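Local coordinates for B12-binding domain-containing protein (Kitasatospora setae, PDB 6WTE) that binds cobalamin and a [4Fe-4S] cluster and acts as a radical SAM family methyltransferase that works by a non-radical mechanism, at residues Leu265-Thr270 against Asn301-Trp306; Gly410-Pro415 against Leu473-Ser478. One frame throughout, in Å; residues are numbered along the deposited sequence.

Interaction 1: residues Leu265-Thr270 against Asn301-Trp306; sequences LDQHTT and NRLRLW
Arg302 meets Leu265 just ahead of the paired strands: the CD2 methyl of Leu265 comes within 3.8 Å of Arg302 CB, the two side chains crossing at a slant. Leu303 begins by pointing away, but with CG anti to its backbone N (chi1 171°) its CD1 methyl swings back to 3.6 Å from CD of Gln267, touching the amide whose NE2 is hydrogen-bonded to the carbonyl oxygens of Met256 and Ile264. At Arg304 the backbone N donates to Leu265 O and the carbonyl O accepts from Gln267 N, while the side chain grips Asp266 side-on, NH2 to OD2 at 2.9 Å and NE to OD1 at 3.1 Å. Both oxygens lie near the guanidinium plane, yet the carboxylate plane is turned 52° from it, and the arginine reaches each oxygen from above the carboxylate. Leu265 CB lies over one face of this guanidinium, toward its rim. Asp266 OD2 also hydrogen-bonds to Tyr213 OH. Were Arg304 replaced by an alanine, the buried Asp266 carboxylate would probably be left without its opposite charge. Leu305 lays its CD1 methyl 3.5 Å from Gln267 O. Trp306 N donates to that same oxygen; its indole NE1 sends a nearly straight bond (3.0 Å, 165°) to the anti lone pair of Asp266 OD1, and its carbonyl O accepts from Thr269 N while lying over a face of the His268 ring. This parallel pairing, with helix 278-294 as the crossover between strands 266-269 and 304-309, is a beta-alpha-beta unit of the radical SAM core; His268 and Thr270 touch cobalamin.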
# COMPACT_ATOMS: atom_id res chain seq x y z
N LEU A 265 16.58 6.08 -12.06
CA LEU A 265 17.64 6.11 -11.06
C LEU A 265 17.10 6.18 -9.63
O LEU A 265 17.69 5.57 -8.73
CB LEU A 265 18.57 7.29 -11.33
CG LEU A 265 19.28 7.27 -12.68
CD1 LEU A 265 20.14 8.53 -12.81
CD2 LEU A 265 20.13 6.02 -12.83
N ASP A 266 16.01 6.91 -9.41
CA ASP A 266 15.36 6.93 -8.11
C ASP A 266 14.47 5.70 -7.97
O ASP A 266 13.51 5.53 -8.73
CB ASP A 266 14.52 8.20 -7.95
CG ASP A 266 15.38 9.45 -7.89
OD1 ASP A 266 15.93 9.74 -6.81
OD2 ASP A 266 15.51 10.13 -8.93
N GLN A 267 14.79 4.85 -7.00
CA GLN A 267 14.05 3.62 -6.79
C GLN A 267 13.59 3.54 -5.34
O GLN A 267 14.36 3.85 -4.42
CB GLN A 267 14.89 2.39 -7.16
CG GLN A 267 15.39 2.46 -8.60
CD GLN A 267 16.28 1.30 -8.99
OE1 GLN A 267 16.38 0.31 -8.26
NE2 GLN A 267 16.93 1.41 -10.15
N HIS A 268 12.34 3.15 -5.15
CA HIS A 268 11.73 3.06 -3.84
C HIS A 268 11.49 1.59 -3.52
O HIS A 268 10.89 0.88 -4.32
CB HIS A 268 10.42 3.85 -3.81
CG HIS A 268 9.92 4.16 -2.44
ND1 HIS A 268 9.30 3.23 -1.64
CD2 HIS A 268 9.94 5.31 -1.72
CE1 HIS A 268 8.96 3.78 -0.49
NE2 HIS A 268 9.34 5.04 -0.51
N THR A 269 11.97 1.14 -2.36
CA THR A 269 11.70 -0.24 -1.95
C THR A 269 10.21 -0.40 -1.68
O THR A 269 9.56 0.50 -1.14
CB THR A 269 12.50 -0.61 -0.69
OG1 THR A 269 12.19 0.30 0.38
CG2 THR A 269 13.99 -0.58 -0.96
N THR A 270 9.65 -1.54 -2.10
CA THR A 270 8.23 -1.80 -1.90
C THR A 270 7.97 -2.95 -0.94
O THR A 270 6.91 -3.57 -0.98
CB THR A 270 7.54 -2.07 -3.23
OG1 THR A 270 8.10 -3.26 -3.82
CG2 THR A 270 7.72 -0.89 -4.17
N ASN A 301 25.75 2.89 -10.24
CA ASN A 301 26.54 3.96 -9.66
C ASN A 301 25.80 5.28 -9.60
O ASN A 301 26.26 6.20 -8.92
CB ASN A 301 27.85 4.11 -10.44
CG ASN A 301 28.89 3.10 -10.00
OD1 ASN A 301 29.46 3.22 -8.92
ND2 ASN A 301 29.13 2.10 -10.84
N ARG A 302 24.65 5.41 -10.27
CA ARG A 302 23.81 6.58 -10.15
C ARG A 302 22.51 6.29 -9.40
O ARG A 302 21.59 7.11 -9.41
CB ARG A 302 23.51 7.16 -11.54
CG ARG A 302 24.76 7.65 -12.28
CD ARG A 302 24.45 8.26 -13.64
NE ARG A 302 23.83 7.30 -14.54
CZ ARG A 302 24.50 6.36 -15.21
NH1 ARG A 302 25.81 6.24 -15.07
NH2 ARG A 302 23.85 5.52 -16.01
N LEU A 303 22.43 5.14 -8.72
CA LEU A 303 21.23 4.77 -7.98
C LEU A 303 20.94 5.77 -6.87
O LEU A 303 21.85 6.24 -6.18
CB LEU A 303 21.39 3.37 -7.39
CG LEU A 303 20.31 2.91 -6.40
CD1 LEU A 303 18.98 2.70 -7.13
CD2 LEU A 303 20.75 1.64 -5.68
N ARG A 304 19.67 6.11 -6.71
CA ARG A 304 19.20 6.94 -5.61
C ARG A 304 18.09 6.15 -4.93
O ARG A 304 16.96 6.11 -5.44
CB ARG A 304 18.74 8.31 -6.10
CG ARG A 304 19.86 9.09 -6.80
CD ARG A 304 19.45 10.51 -7.16
NE ARG A 304 18.49 10.58 -8.26
CZ ARG A 304 18.80 10.77 -9.54
NH1 ARG A 304 20.07 10.90 -9.91
NH2 ARG A 304 17.85 10.82 -10.46
N LEU A 305 18.41 5.51 -3.81
CA LEU A 305 17.52 4.55 -3.18
C LEU A 305 16.71 5.22 -2.08
O LEU A 305 17.26 5.95 -1.24
CB LEU A 305 18.32 3.38 -2.60
CG LEU A 305 17.51 2.20 -2.04
CD1 LEU A 305 16.69 1.55 -3.14
CD2 LEU A 305 18.47 1.20 -1.41
N TRP A 306 15.41 4.94 -2.06
CA TRP A 306 14.50 5.49 -1.06
C TRP A 306 13.84 4.31 -0.36
O TRP A 306 13.23 3.47 -1.01
CB TRP A 306 13.47 6.40 -1.72
CG TRP A 306 14.12 7.51 -2.50
CD1 TRP A 306 14.54 7.46 -3.80
CD2 TRP A 306 14.44 8.82 -2.03
NE1 TRP A 306 15.10 8.66 -4.17
CE2 TRP A 306 15.06 9.51 -3.09
CE3 TRP A 306 14.28 9.48 -0.81
CZ2 TRP A 306 15.50 10.83 -2.97
CZ3 TRP A 306 14.72 10.79 -0.69
CH2 TRP A 306 15.32 11.45 -1.77

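Interaction 2: residues Gly410-Pro415 against Leu473-Ser478; sequences GLRLFP and LVCYFS
Leu411 and Tyr476 form the hydrogen-bonded pair of a short antiparallel strand contact, which joins the end of strand 404-412 in the radical SAM core to strand 475-476. The evidence is reciprocal: Leu411 N lies 2.9 Å from Tyr476 O, and Tyr476 N lies 2.8 Å from Leu411 O. The next pair, Arg412 with Cys475, is non-hydrogen-bonded, and its CA atoms approach to 4.3 Å. Beyond it the carbonyl of Val474 takes two donors, Leu413 N at 3.0 Å with a nearly straight N-H...O angle of 168° and Arg412 NH1 at 2.9 Å. To bring NH1 there, the arginine chain folds twice, at chi2 (-89°) and chi3 (-64°), and Val474 O then lies in the guanidinium plane. The flat group is sandwiched: Leu473 CG sits 3.8 Å above its centre, and Phe414 CE1 approaches the opposite face off-centre. Alongside the bend, Cys475 SG rests 3.7 Å from Arg412 CD. Leu413 places CD1 against Val474 CG1 and CD2 against Tyr476 CB; Ile423 of helix 418-427 touches Leu413 and Tyr476, and Leu436 touches Leu413 and Val474. At the far end, Gly410 brings its CA against the Phe477 ring at CD1. Arg412 NE also forms a salt bridge with Asp72 of the B12-binding domain. A buried guanidinium with apolar groups over both faces and polar partners at its rim is likely to stay charged, and it would probably polarise the Val474 carbonyl it shares with Leu413 N while linking the strand end to the cobalamin-binding part.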
# COMPACT_ATOMS: atom_id res chain seq x y z
N GLY A 410 -6.47 9.53 12.89
CA GLY A 410 -7.54 8.57 12.72
C GLY A 410 -7.09 7.32 11.99
O GLY A 410 -6.04 7.28 11.35
N LEU A 411 -7.91 6.27 12.09
CA LEU A 411 -7.57 4.99 11.49
C LEU A 411 -8.77 4.44 10.73
O LEU A 411 -9.82 4.18 11.33
CB LEU A 411 -7.13 3.98 12.55
CG LEU A 411 -6.81 2.59 11.98
CD1 LEU A 411 -5.63 2.69 11.03
CD2 LEU A 411 -6.55 1.57 13.07
N ARG A 412 -8.61 4.22 9.43
CA ARG A 412 -9.58 3.41 8.69
C ARG A 412 -9.44 1.95 9.12
O ARG A 412 -8.33 1.40 9.09
CB ARG A 412 -9.37 3.54 7.18
CG ARG A 412 -10.10 4.71 6.54
CD ARG A 412 -11.51 4.33 6.09
NE ARG A 412 -11.48 3.32 5.03
CZ ARG A 412 -12.03 2.12 5.12
NH1 ARG A 412 -12.69 1.75 6.21
NH2 ARG A 412 -11.93 1.28 4.09
N LEU A 413 -10.55 1.33 9.51
CA LEU A 413 -10.56 -0.03 10.02
C LEU A 413 -10.78 -1.04 8.90
O LEU A 413 -11.62 -0.83 8.02
CB LEU A 413 -11.66 -0.20 11.07
CG LEU A 413 -11.47 0.66 12.33
CD1 LEU A 413 -12.64 0.48 13.26
CD2 LEU A 413 -10.17 0.28 13.02
N PHE A 414 -10.05 -2.15 8.96
CA PHE A 414 -10.13 -3.22 7.99
C PHE A 414 -10.32 -4.55 8.71
O PHE A 414 -9.96 -4.69 9.88
CB PHE A 414 -8.87 -3.25 7.11
CG PHE A 414 -8.82 -2.12 6.13
CD1 PHE A 414 -8.34 -0.87 6.52
CD2 PHE A 414 -9.28 -2.28 4.83
CE1 PHE A 414 -8.30 0.18 5.62
CE2 PHE A 414 -9.24 -1.23 3.93
CZ PHE A 414 -8.75 -0.00 4.33
N PRO A 415 -10.92 -5.54 8.04
CA PRO A 415 -11.37 -6.75 8.76
C PRO A 415 -10.24 -7.57 9.36
O PRO A 415 -10.43 -8.17 10.43
CB PRO A 415 -12.14 -7.53 7.69
CG PRO A 415 -11.64 -6.98 6.38
CD PRO A 415 -11.39 -5.54 6.64
N LEU A 473 -17.61 3.77 5.12
CA LEU A 473 -16.23 3.40 5.45
C LEU A 473 -15.99 3.64 6.93
O LEU A 473 -16.12 4.77 7.41
CB LEU A 473 -15.25 4.21 4.60
CG LEU A 473 -14.96 3.71 3.18
CD1 LEU A 473 -16.22 3.67 2.33
CD2 LEU A 473 -13.90 4.60 2.54
N VAL A 474 -15.63 2.57 7.65
CA VAL A 474 -15.57 2.59 9.11
C VAL A 474 -14.18 3.03 9.57
O VAL A 474 -13.17 2.66 8.97
CB VAL A 474 -15.91 1.19 9.66
CG1 VAL A 474 -15.74 1.15 11.14
CG2 VAL A 474 -17.35 0.83 9.29
N CYS A 475 -14.15 3.83 10.64
CA CYS A 475 -12.92 4.38 11.20
C CYS A 475 -12.93 4.27 12.72
O CYS A 475 -13.98 4.11 13.34
CB CYS A 475 -12.73 5.85 10.84
SG CYS A 475 -12.67 6.14 9.06
N TYR A 476 -11.74 4.38 13.30
CA TYR A 476 -11.57 4.58 14.73
C TYR A 476 -10.85 5.90 14.97
O TYR A 476 -9.90 6.23 14.25
CB TYR A 476 -10.76 3.45 15.39
CG TYR A 476 -10.57 3.67 16.87
CD1 TYR A 476 -11.52 3.24 17.78
CD2 TYR A 476 -9.45 4.34 17.37
CE1 TYR A 476 -11.38 3.45 19.14
CE2 TYR A 476 -9.29 4.56 18.72
CZ TYR A 476 -10.26 4.11 19.61
OH TYR A 476 -10.10 4.33 20.95
N PHE A 477 -11.32 6.64 15.96
CA PHE A 477 -10.66 7.85 16.42
C PHE A 477 -10.88 7.96 17.92
O PHE A 477 -12.02 7.88 18.38
CB PHE A 477 -11.21 9.09 15.70
CG PHE A 477 -10.39 10.32 15.89
CD1 PHE A 477 -9.03 10.33 15.60
CD2 PHE A 477 -10.97 11.49 16.37
CE1 PHE A 477 -8.27 11.47 15.77
CE2 PHE A 477 -10.21 12.63 16.55
CZ PHE A 477 -8.86 12.62 16.25
N SER A 478 -9.79 8.12 18.66
CA SER A 478 -9.85 8.07 20.11
C SER A 478 -10.91 9.04 20.64
O SER A 478 -10.86 10.23 20.33
CB SER A 478 -8.50 8.43 20.71
OG SER A 478 -8.63 8.54 22.12

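Overall arrangement
From the N terminus, interaction 1 comes first: strand 266-269 runs out through helix 278-294 and returns as strand 304-309, with 30 residues between the segments 265-270 and 301-306. Interaction 2 opens later and closes a longer excursion, 57 residues between the segments 410-415 and 473-478, including helix 418-427 and strand 436-437, before strand 475-476 returns to strand 404-412. The two are in series, neither nested nor crossing. Both belong to one mixed sheet, linked through strands 327-335 and 373-380, but lie on opposite sides of the chain's centre, with centres 33 Å apart and nearest atoms about 17 Å apart. Both contacts hold residues that touch the same cobalamin.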